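Local coordinates for caspase Nc (Drosophila melanogaster, PDB 2FP3), which acts as an initiator cysteine protease of the caspase family, setting off the proteolytic cascade that carries out apoptosis in the fly, at residues A[63-68]-A[101-106]; A[70-75]-A[146-151]; A[83-88]-A[254-259]; A[129-134]-A[176-181]. The protein carries 2 engineered substitutions. All coordinates share one frame; numbering follows the deposited sequence.

Contact 1 of 4, residues A[63-68]-A[101-106]; sequences VLLMVN and FPYGNV
F101, Y103 and M66 carry this pairing of two parallel strands, F101 burying more area than any other residue in it. The F101 ring meets V63 edge-on: V63 CG1 lies near the ring plane, 3.8 Å from F101 CE1. CG of F101 points away from its own carbonyl carbon (chi1 -61°), which carries the ring back along the strand toward V63. Y103 has the same first torsion, and its ring reaches back to L65, whose CD1 stands 3.9 Å from Y103 CE1. F101, Y103, L65 and V67 share one face of the sheet, where flat and branched apolar groups fit together; M66 and P102 occupy the other.

Four backbone bonds hold the strands in register. F101 N gives a bond of 2.9 Å to L64 O, and M66 N answers with 3.0 Å to F101 O. M66 O accepts Y103 N at 2.7 Å, while Y103 O takes N68 N. P102, lacking an N-H, still adds a CA-H...O contact to M66 O at 3.3 Å.

The two strands are the arms of a beta-alpha-beta unit whose connecting helix 82-95 packs on M66 through S86, L89 and I90. Helix 108-119 packs on the opposite face, against L65 and Y103, and strand 130-139 flanks strand 62-68 along its other edge.

Contact 2 of 4, residues A[70-75]-A[146-151]; sequences MDYPDQ and KVEFRD. Engineered in segment 146-151: R150 (natural residue Cys).
The ring of Y72 rests obliquely against the carbonyl oxygen of F149 and the side chain of E148. Its CD2 lies 3.5 Å from F149 O and 3.8 Å from E148 OE1, and its CE2 is 4.0 Å from E148 CB. Ring and carboxylate planes stand 52° apart, so the acid is not stacked on the tyrosine. With CG of Y72 beside its backbone N (chi1 -57°), the ring swings across to segment 148-150. A tyrosine suits this buried place because its carbons can pack while its hydroxyl finds a polar partner.

On the backbone side, D71 O receives a CA-H...O contact from R150 CA at 3.4 Å. P73 adds a light touch, its CD 4.0 Å from R150 O. R150 is an engineered residue; its CB comes 4.0 Å from D71 O.

Further out, these groups are set in place by T136, whose OG1 is hydrogen-bonded to both Y72 OH and E148 O. This ties the loop and segment 148-150 to the same residue of strand 130-139. The carboxylate of E148 is steadied by a salt bridge from its OE2 to R77, and N105 OD1 is hydrogen-bonded to M70 N, the residue before D71.

The Y72 ring also meets the imidazole of H137, an active-site residue by similarity, with planes about 40° apart. Loops gathered at the C-terminal ends of the strands in this way are characteristic of the caspase catalytic site, and here loop 70-75 packs directly on its probable histidine.

Contact 3 of 4, residues A[83-88]-A[254-259]; sequences EKDSKS and WYIQKF
Polar groups dominate where D85, K84 and S88 of one helix surround the amide of Q257 on the other. The amide is probably turned over in the model, so its oxygen and nitrogen may be exchanged, and the individual bonds cannot be assigned. The modelled distances are nevertheless short: D85 OD1 to Q257 OE1 is 2.8 Å, K84 NZ to Q257 NE2 is 3.0 Å, and S88 OG to Q257 NE2 is 3.1 Å. A glutamine suits this place because one amide end can donate and the other accept, which could match a carboxylate, an ammonium and a hydroxyl once the amide is turned back. The amide lies nearly coplanar with the D85 carboxylate, their planes 27° apart. Its chain bends at chi2 (-56°), curling the amide back toward K84, D85 and S88. K84 bends likewise at its second torsion, which brings its ammonium close to the amide and toward S88 OG, to which it makes a weak bond.

Van der Waals packing adds to this: I256 points toward the partner helix and crosses the D85 side chain at about a right angle, with I256 CG2 3.9 Å from D85 OD1 and CD1 4.1 Å from D85 CB. D85 is buried, and its second oxygen, OD2, is hydrogen-bonded to S253 OG, which ties it to helix 251-266.

The helices run nearly parallel, their short axes 9.9 Å apart at 22°. Both lie against the central sheet: D85 and I256 touch M135 of strand 130-139, and Y255 and F259 reach M180 of strand 177-181, while helix 272-284 packs on the far flank of helix 251-266.

Contact 4 of 4, residues A[129-134]-A[176-181]; sequences CFVMVL and PKVLMF
L134 and F181 meet through contrasting first torsions: CG of L134 is anti to the backbone N (chi1 174°), whereas CG of F181 lies beside its own N (-49°), which turns the ring toward L134. These parallel strands lie at the heart of the central sheet of the caspase fold. L134 CD2 sits near the plane of the F181 ring, 4.0 Å from F181 CE2.

Five backbone hydrogen bonds bind the strands, from F130 N to P176 O at one end to L134 N to M180 O at the other. In between, V178 N reaches F130 O at 2.8 Å and M180 N reaches M132 O at 2.8 Å. Beta-branched valines suit the extended backbone: V131 and V178 lie side by side on one face, CG2 of V131 3.7 Å from CB of V178, and V133 beside M180 continues that face. F130, M132 and L179 line the other, with L179 CD2 at the edge of the F130 ring. K177, buried there too, has its NZ bonded to L172 O and A231 O.

Strand 62-68 flanks one edge of the pair and strand 233-237 the other. At the end nearer the active site, M132 CE touches the F181 ring obliquely, 3.9 Å from F181 CZ.

Overall arrangement
Contacts 1 and 4 belong to one sheet, their centres 11 Å apart, joined by backbone bonds such as L65 O to V133 N at 2.8 Å. Contact 3 adds a helical layer: S86 OG meets N68 ND2 at 2.6 Å, and Y255 packs on M180 of contact 4. Contact 2 gathers loops beyond the strand ends, held to contact 1 by V106 O to R150 N at 3.0 Å. The active site lies at this end of the sheet. The Y72 side chain is about 3 Å from that of H137, the probable catalytic histidine, and the F181 side chain about 5 Å from that of A184, the substituted residue at the inferred active-site position.

Contact 1 of 4, residues A[63-68]-A[101-106]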
# COMPACT_ATOMS: atom_id res chain seq x y z
N VAL A 63 -1.51 -10.33 -2.99
CA VAL A 63 -0.35 -9.99 -3.81
C VAL A 63 0.05 -8.55 -3.47
O VAL A 63 -0.79 -7.65 -3.45
CB VAL A 63 -0.66 -10.05 -5.33
CG1 VAL A 63 0.46 -9.38 -6.11
CG2 VAL A 63 -0.83 -11.51 -5.80
N LEU A 64 1.33 -8.36 -3.19
CA LEU A 64 1.84 -7.03 -2.88
C LEU A 64 2.82 -6.59 -3.95
O LEU A 64 3.78 -7.30 -4.27
CB LEU A 64 2.58 -7.02 -1.53
CG LEU A 64 3.50 -5.80 -1.35
CD1 LEU A 64 2.65 -4.55 -1.30
CD2 LEU A 64 4.34 -5.93 -0.08
N LEU A 65 2.56 -5.42 -4.53
CA LEU A 65 3.47 -4.87 -5.52
C LEU A 65 4.15 -3.74 -4.76
O LEU A 65 3.51 -2.74 -4.43
CB LEU A 65 2.71 -4.29 -6.72
CG LEU A 65 3.60 -3.42 -7.63
CD1 LEU A 65 4.72 -4.28 -8.21
CD2 LEU A 65 2.76 -2.81 -8.75
N MET A 66 5.43 -3.92 -4.45
CA MET A 66 6.16 -2.90 -3.72
C MET A 66 7.21 -2.24 -4.58
O MET A 66 8.12 -2.90 -5.08
CB MET A 66 6.84 -3.49 -2.49
CG MET A 66 7.09 -2.47 -1.41
SD MET A 66 8.61 -2.72 -0.51
CE MET A 66 8.26 -4.22 0.34
N VAL A 67 7.09 -0.93 -4.78
CA VAL A 67 8.05 -0.19 -5.58
C VAL A 67 8.67 0.94 -4.75
O VAL A 67 8.01 1.94 -4.45
CB VAL A 67 7.37 0.39 -6.84
CG1 VAL A 67 8.33 1.29 -7.59
CG2 VAL A 67 6.87 -0.75 -7.72
N ASN A 68 9.93 0.77 -4.37
CA ASN A 68 10.64 1.76 -3.56
C ASN A 68 11.72 2.45 -4.41
O ASN A 68 12.82 1.91 -4.58
CB ASN A 68 11.29 1.07 -2.36
CG ASN A 68 11.55 2.02 -1.20
OD1 ASN A 68 11.47 3.24 -1.35
ND2 ASN A 68 11.87 1.46 -0.04
N PHE A 101 6.08 -8.86 -4.92
CA PHE A 101 6.87 -8.45 -6.08
C PHE A 101 7.48 -7.09 -5.75
O PHE A 101 6.86 -6.04 -5.95
CB PHE A 101 5.98 -8.36 -7.33
CG PHE A 101 5.33 -9.67 -7.70
CD1 PHE A 101 3.98 -9.89 -7.43
CD2 PHE A 101 6.08 -10.68 -8.30
CE1 PHE A 101 3.38 -11.11 -7.75
CE2 PHE A 101 5.49 -11.91 -8.62
CZ PHE A 101 4.12 -12.12 -8.34
N PRO A 102 8.72 -7.10 -5.23
CA PRO A 102 9.44 -5.88 -4.85
C PRO A 102 10.38 -5.35 -5.90
O PRO A 102 11.07 -6.12 -6.56
CB PRO A 102 10.18 -6.33 -3.61
CG PRO A 102 10.66 -7.69 -4.03
CD PRO A 102 9.46 -8.29 -4.78
N TYR A 103 10.42 -4.04 -6.05
CA TYR A 103 11.31 -3.40 -7.00
C TYR A 103 11.99 -2.17 -6.41
O TYR A 103 11.49 -1.56 -5.45
CB TYR A 103 10.55 -3.00 -8.27
CG TYR A 103 9.93 -4.17 -9.00
CD1 TYR A 103 8.75 -4.75 -8.56
CD2 TYR A 103 10.52 -4.68 -10.16
CE1 TYR A 103 8.17 -5.81 -9.24
CE2 TYR A 103 9.95 -5.74 -10.85
CZ TYR A 103 8.77 -6.30 -10.39
OH TYR A 103 8.18 -7.33 -11.09
N GLY A 104 13.14 -1.83 -6.99
CA GLY A 104 13.89 -0.66 -6.55
C GLY A 104 13.63 0.51 -7.49
O GLY A 104 12.48 0.91 -7.71
N ASN A 105 14.69 1.07 -8.06
CA ASN A 105 14.54 2.20 -8.97
C ASN A 105 14.00 1.79 -10.34
O ASN A 105 14.49 0.85 -10.96
CB ASN A 105 15.87 2.93 -9.14
CG ASN A 105 16.40 3.50 -7.84
OD1 ASN A 105 15.66 4.13 -7.08
ND2 ASN A 105 17.69 3.28 -7.57
N VAL A 106 12.98 2.49 -10.80
CA VAL A 106 12.40 2.22 -12.10
C VAL A 106 11.92 3.53 -12.69
O VAL A 106 11.61 4.47 -11.96
CB VAL A 106 11.21 1.21 -12.03
CG1 VAL A 106 11.70 -0.15 -11.59
CG2 VAL A 106 10.15 1.72 -11.08

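Contact 2 of 4, residues A[70-75]-A[146-151]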
# COMPACT_ATOMS: atom_id res chain seq x y z
N MET A 70 14.51 5.14 -4.91
CA MET A 70 15.35 5.92 -4.02
C MET A 70 16.53 6.64 -4.65
O MET A 70 17.40 7.14 -3.94
CB MET A 70 15.84 5.03 -2.87
CG MET A 70 16.48 3.74 -3.33
SD MET A 70 16.74 2.65 -1.92
CE MET A 70 18.21 3.40 -1.21
N ASP A 71 16.56 6.71 -5.97
CA ASP A 71 17.65 7.39 -6.67
C ASP A 71 17.09 8.31 -7.74
O ASP A 71 16.24 7.91 -8.54
CB ASP A 71 18.62 6.38 -7.28
CG ASP A 71 19.56 5.77 -6.25
OD1 ASP A 71 20.28 4.82 -6.61
OD2 ASP A 71 19.58 6.24 -5.10
N TYR A 72 17.58 9.54 -7.76
CA TYR A 72 17.12 10.54 -8.71
C TYR A 72 18.29 11.25 -9.40
O TYR A 72 19.45 10.96 -9.09
CB TYR A 72 16.22 11.53 -7.97
CG TYR A 72 15.05 10.85 -7.29
CD1 TYR A 72 15.19 10.31 -6.01
CD2 TYR A 72 13.83 10.69 -7.95
CE1 TYR A 72 14.14 9.61 -5.41
CE2 TYR A 72 12.78 9.99 -7.36
CZ TYR A 72 12.94 9.46 -6.10
OH TYR A 72 11.90 8.76 -5.53
N PRO A 73 18.01 12.17 -10.35
CA PRO A 73 19.02 12.93 -11.09
C PRO A 73 20.39 13.02 -10.43
O PRO A 73 21.40 12.77 -11.08
CB PRO A 73 18.35 14.28 -11.25
CG PRO A 73 16.97 13.86 -11.62
CD PRO A 73 16.66 12.68 -10.68
N ASP A 74 20.42 13.39 -9.16
CA ASP A 74 21.69 13.49 -8.45
C ASP A 74 21.56 12.96 -7.02
O ASP A 74 20.47 12.95 -6.45
CB ASP A 74 22.18 14.93 -8.43
CG ASP A 74 23.59 15.06 -7.88
OD1 ASP A 74 24.51 14.42 -8.44
OD2 ASP A 74 23.79 15.80 -6.89
N GLN A 75 22.68 12.51 -6.46
CA GLN A 75 22.72 11.97 -5.11
C GLN A 75 22.35 13.03 -4.07
O GLN A 75 22.97 13.11 -3.01
CB GLN A 75 24.11 11.41 -4.80
NE2 GLN A 75 26.03 8.51 -5.16
N LYS A 146 1.37 14.67 -9.05
CA LYS A 146 2.29 13.88 -9.85
C LYS A 146 3.21 12.99 -9.02
O LYS A 146 3.35 13.16 -7.81
CB LYS A 146 3.12 14.80 -10.74
CG LYS A 146 2.30 15.64 -11.71
CD LYS A 146 3.19 16.52 -12.58
CE LYS A 146 2.37 17.35 -13.56
NZ LYS A 146 3.24 18.22 -14.40
N VAL A 147 3.86 12.04 -9.69
CA VAL A 147 4.77 11.11 -9.03
C VAL A 147 6.06 11.00 -9.83
O VAL A 147 6.04 10.86 -11.05
CB VAL A 147 4.12 9.71 -8.90
CG1 VAL A 147 5.10 8.72 -8.31
CG2 VAL A 147 2.88 9.79 -8.03
N GLU A 148 7.19 11.08 -9.13
CA GLU A 148 8.52 10.99 -9.75
C GLU A 148 9.06 9.57 -9.82
O GLU A 148 8.71 8.72 -8.99
CB GLU A 148 9.55 11.80 -8.98
CG GLU A 148 9.62 13.27 -9.25
CD GLU A 148 10.92 13.85 -8.71
OE1 GLU A 148 11.96 13.70 -9.37
OE2 GLU A 148 10.89 14.43 -7.60
N PHE A 149 9.94 9.33 -10.78
CA PHE A 149 10.58 8.03 -10.94
C PHE A 149 12.09 8.24 -11.02
O PHE A 149 12.57 9.38 -10.94
CB PHE A 149 10.07 7.32 -12.20
CG PHE A 149 8.61 6.96 -12.14
CD1 PHE A 149 7.64 7.80 -12.68
CD2 PHE A 149 8.20 5.79 -11.51
CE1 PHE A 149 6.29 7.49 -12.59
CE2 PHE A 149 6.85 5.47 -11.42
CZ PHE A 149 5.89 6.32 -11.96
N ARG A 150 12.84 7.15 -11.18
CA ARG A 150 14.30 7.18 -11.27
C ARG A 150 14.83 8.20 -12.27
O ARG A 150 15.73 8.99 -11.96
CB ARG A 150 14.81 5.79 -11.65
CG ARG A 150 16.30 5.72 -11.95
CD ARG A 150 16.55 4.99 -13.25
NE ARG A 150 17.93 4.53 -13.35
CZ ARG A 150 18.39 3.76 -14.33
NH1 ARG A 150 17.58 3.35 -15.31
NH2 ARG A 150 19.66 3.37 -14.34
N ASP A 151 14.28 8.18 -13.48
CA ASP A 151 14.70 9.08 -14.54
C ASP A 151 14.24 10.52 -14.31
O ASP A 151 14.40 11.38 -15.18
CB ASP A 151 14.16 8.57 -15.88
CG ASP A 151 12.64 8.48 -15.91
OD1 ASP A 151 12.09 7.98 -16.92
OD2 ASP A 151 12.01 8.91 -14.92

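Contact 3 of 4, residues A[83-88]-A[254-259]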
# COMPACT_ATOMS: atom_id res chain seq x y z
N GLU A 83 15.34 1.80 2.26
CA GLU A 83 15.46 0.35 2.31
C GLU A 83 14.90 -0.20 3.61
O GLU A 83 14.45 -1.34 3.68
CB GLU A 83 16.91 -0.10 2.13
CG GLU A 83 17.88 0.43 3.17
CD GLU A 83 18.05 1.94 3.11
OE1 GLU A 83 18.36 2.46 2.01
OE2 GLU A 83 17.87 2.60 4.15
N LYS A 84 14.91 0.63 4.65
CA LYS A 84 14.38 0.21 5.94
C LYS A 84 12.89 -0.06 5.81
O LYS A 84 12.33 -0.93 6.49
CB LYS A 84 14.63 1.30 6.99
CG LYS A 84 14.73 0.80 8.43
CD LYS A 84 13.45 0.16 8.94
CE LYS A 84 13.58 -0.25 10.40
NZ LYS A 84 12.33 -0.83 10.96
N ASP A 85 12.23 0.69 4.92
CA ASP A 85 10.81 0.52 4.70
C ASP A 85 10.54 -0.78 3.92
O ASP A 85 9.64 -1.55 4.25
CB ASP A 85 10.23 1.73 3.95
CG ASP A 85 10.39 3.03 4.72
OD1 ASP A 85 10.21 3.02 5.95
OD2 ASP A 85 10.67 4.08 4.09
N SER A 86 11.34 -1.01 2.89
CA SER A 86 11.20 -2.21 2.08
C SER A 86 11.24 -3.45 2.97
O SER A 86 10.45 -4.37 2.77
CB SER A 86 12.32 -2.28 1.06
OG SER A 86 12.32 -1.13 0.24
N LYS A 87 12.15 -3.45 3.93
CA LYS A 87 12.30 -4.58 4.84
C LYS A 87 11.05 -4.76 5.69
O LYS A 87 10.53 -5.87 5.83
CB LYS A 87 13.50 -4.38 5.77
CG LYS A 87 14.82 -4.09 5.05
CD LYS A 87 15.93 -3.76 6.05
CE LYS A 87 17.19 -3.23 5.36
NZ LYS A 87 17.85 -4.23 4.48
N SER A 88 10.57 -3.67 6.27
CA SER A 88 9.37 -3.71 7.10
C SER A 88 8.17 -4.23 6.31
O SER A 88 7.46 -5.14 6.75
CB SER A 88 9.06 -2.32 7.65
OG SER A 88 10.10 -1.84 8.49
N TRP A 254 7.77 7.28 8.35
CA TRP A 254 7.21 7.18 9.69
C TRP A 254 5.80 6.60 9.58
O TRP A 254 5.37 5.81 10.42
CB TRP A 254 7.17 8.57 10.34
CG TRP A 254 7.00 8.51 11.82
CD1 TRP A 254 5.98 9.06 12.54
CD2 TRP A 254 7.86 7.86 12.76
NE1 TRP A 254 6.16 8.79 13.88
CE2 TRP A 254 7.31 8.06 14.04
CE3 TRP A 254 9.05 7.13 12.64
CZ2 TRP A 254 7.90 7.55 15.20
CZ3 TRP A 254 9.64 6.63 13.80
CH2 TRP A 254 9.07 6.84 15.06
N TYR A 255 5.09 7.01 8.53
CA TYR A 255 3.75 6.51 8.26
C TYR A 255 3.85 5.00 8.04
O TYR A 255 3.13 4.22 8.66
CB TYR A 255 3.20 7.17 6.99
CG TYR A 255 1.90 6.56 6.51
CD1 TYR A 255 0.68 6.99 7.04
CD2 TYR A 255 1.89 5.56 5.54
CE1 TYR A 255 -0.52 6.44 6.60
CE2 TYR A 255 0.69 5.00 5.10
CZ TYR A 255 -0.51 5.45 5.63
OH TYR A 255 -1.70 4.95 5.17
N ILE A 256 4.75 4.61 7.15
CA ILE A 256 4.98 3.20 6.84
C ILE A 256 5.36 2.38 8.05
O ILE A 256 4.83 1.29 8.27
CB ILE A 256 6.08 3.03 5.78
CG1 ILE A 256 5.54 3.45 4.41
CG2 ILE A 256 6.54 1.59 5.72
CD1 ILE A 256 6.59 3.44 3.34
N GLN A 257 6.30 2.88 8.85
CA GLN A 257 6.73 2.15 10.03
C GLN A 257 5.59 1.95 11.01
O GLN A 257 5.36 0.84 11.49
CB GLN A 257 7.90 2.87 10.71
CG GLN A 257 9.15 2.94 9.85
CD GLN A 257 9.63 1.57 9.39
OE1 GLN A 257 9.89 1.35 8.21
NE2 GLN A 257 9.73 0.63 10.33
N LYS A 258 4.86 3.03 11.28
CA LYS A 258 3.75 2.98 12.21
C LYS A 258 2.69 2.02 11.67
O LYS A 258 2.03 1.30 12.43
CB LYS A 258 3.15 4.38 12.40
CG LYS A 258 2.40 4.53 13.70
CD LYS A 258 3.31 4.29 14.90
CE LYS A 258 2.52 4.25 16.20
NZ LYS A 258 3.37 4.03 17.40
N PHE A 259 2.52 2.04 10.35
CA PHE A 259 1.56 1.16 9.70
C PHE A 259 1.91 -0.30 9.96
O PHE A 259 1.05 -1.09 10.38
CB PHE A 259 1.53 1.42 8.20
CG PHE A 259 0.66 0.47 7.45
CD1 PHE A 259 -0.71 0.39 7.72
CD2 PHE A 259 1.19 -0.37 6.47
CE1 PHE A 259 -1.52 -0.51 7.04
CE2 PHE A 259 0.38 -1.27 5.79
CZ PHE A 259 -0.98 -1.34 6.07

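Contact 4 of 4, residues A[129-134]-A[176-181]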
# COMPACT_ATOMS: atom_id res chain seq x y z
N CYS A 129 -6.60 -10.63 -2.58
CA CYS A 129 -6.40 -9.22 -2.25
C CYS A 129 -5.17 -8.60 -2.92
O CYS A 129 -4.13 -9.24 -3.06
CB CYS A 129 -6.28 -9.09 -0.72
SG CYS A 129 -5.90 -7.45 -0.08
N PHE A 130 -5.29 -7.34 -3.33
CA PHE A 130 -4.16 -6.66 -3.97
C PHE A 130 -3.74 -5.39 -3.24
O PHE A 130 -4.56 -4.51 -2.98
CB PHE A 130 -4.50 -6.29 -5.42
CG PHE A 130 -3.38 -5.61 -6.13
CD1 PHE A 130 -2.37 -6.35 -6.75
CD2 PHE A 130 -3.28 -4.22 -6.13
CE1 PHE A 130 -1.28 -5.72 -7.35
CE2 PHE A 130 -2.19 -3.57 -6.73
CZ PHE A 130 -1.19 -4.33 -7.33
N VAL A 131 -2.46 -5.30 -2.91
CA VAL A 131 -1.93 -4.13 -2.23
C VAL A 131 -0.70 -3.65 -2.97
O VAL A 131 0.23 -4.42 -3.23
CB VAL A 131 -1.52 -4.42 -0.77
CG1 VAL A 131 -0.87 -3.18 -0.16
CG2 VAL A 131 -2.74 -4.81 0.05
N MET A 132 -0.69 -2.38 -3.35
CA MET A 132 0.48 -1.83 -4.02
C MET A 132 1.01 -0.71 -3.13
O MET A 132 0.22 0.08 -2.59
CB MET A 132 0.15 -1.25 -5.40
CG MET A 132 1.34 -0.53 -6.06
SD MET A 132 0.98 0.43 -7.58
CE MET A 132 0.08 1.82 -6.91
N VAL A 133 2.32 -0.67 -2.93
CA VAL A 133 2.91 0.40 -2.14
C VAL A 133 3.99 1.03 -2.99
O VAL A 133 5.01 0.40 -3.30
CB VAL A 133 3.53 -0.10 -0.82
CG1 VAL A 133 4.08 1.08 -0.04
CG2 VAL A 133 2.48 -0.82 0.02
N LEU A 134 3.75 2.28 -3.39
CA LEU A 134 4.70 3.02 -4.20
C LEU A 134 5.33 4.08 -3.32
O LEU A 134 4.65 4.95 -2.80
CB LEU A 134 4.00 3.68 -5.40
CG LEU A 134 4.85 4.62 -6.26
CD1 LEU A 134 6.03 3.86 -6.86
CD2 LEU A 134 3.99 5.21 -7.37
N PRO A 176 -10.61 -6.70 -3.04
CA PRO A 176 -10.06 -5.60 -2.24
C PRO A 176 -8.77 -5.06 -2.86
O PRO A 176 -7.81 -5.82 -3.07
CB PRO A 176 -9.78 -6.25 -0.89
CG PRO A 176 -10.55 -7.54 -0.90
CD PRO A 176 -10.57 -7.98 -2.32
N LYS A 177 -8.73 -3.76 -3.16
CA LYS A 177 -7.53 -3.13 -3.72
C LYS A 177 -7.05 -1.98 -2.83
O LYS A 177 -7.78 -1.01 -2.59
CB LYS A 177 -7.80 -2.62 -5.14
CG LYS A 177 -8.19 -3.72 -6.13
CD LYS A 177 -8.44 -3.16 -7.52
CE LYS A 177 -9.76 -2.43 -7.59
NZ LYS A 177 -10.87 -3.39 -7.39
N VAL A 178 -5.81 -2.09 -2.35
CA VAL A 178 -5.24 -1.07 -1.47
C VAL A 178 -4.04 -0.44 -2.15
O VAL A 178 -3.00 -1.09 -2.29
CB VAL A 178 -4.78 -1.70 -0.12
CG1 VAL A 178 -4.34 -0.60 0.86
CG2 VAL A 178 -5.93 -2.51 0.49
N LEU A 179 -4.19 0.81 -2.58
CA LEU A 179 -3.12 1.53 -3.26
C LEU A 179 -2.52 2.52 -2.27
O LEU A 179 -3.20 3.43 -1.82
CB LEU A 179 -3.68 2.25 -4.48
CG LEU A 179 -4.58 1.41 -5.41
CD1 LEU A 179 -5.14 2.28 -6.52
CD2 LEU A 179 -3.80 0.25 -5.99
N MET A 180 -1.24 2.34 -1.94
CA MET A 180 -0.58 3.20 -0.96
C MET A 180 0.57 4.05 -1.48
O MET A 180 1.53 3.54 -2.06
CB MET A 180 -0.06 2.36 0.21
CG MET A 180 -1.11 1.56 0.92
SD MET A 180 -0.48 0.81 2.44
CE MET A 180 -0.68 2.19 3.59
N PHE A 181 0.47 5.36 -1.26
CA PHE A 181 1.49 6.31 -1.67
C PHE A 181 1.91 7.10 -0.43
O PHE A 181 1.54 8.26 -0.26
CB PHE A 181 0.93 7.27 -2.71
CG PHE A 181 0.21 6.59 -3.82
CD1 PHE A 181 -1.14 6.27 -3.70
CD2 PHE A 181 0.87 6.27 -5.00
CE1 PHE A 181 -1.82 5.64 -4.74
CE2 PHE A 181 0.20 5.64 -6.04
CZ PHE A 181 -1.15 5.33 -5.91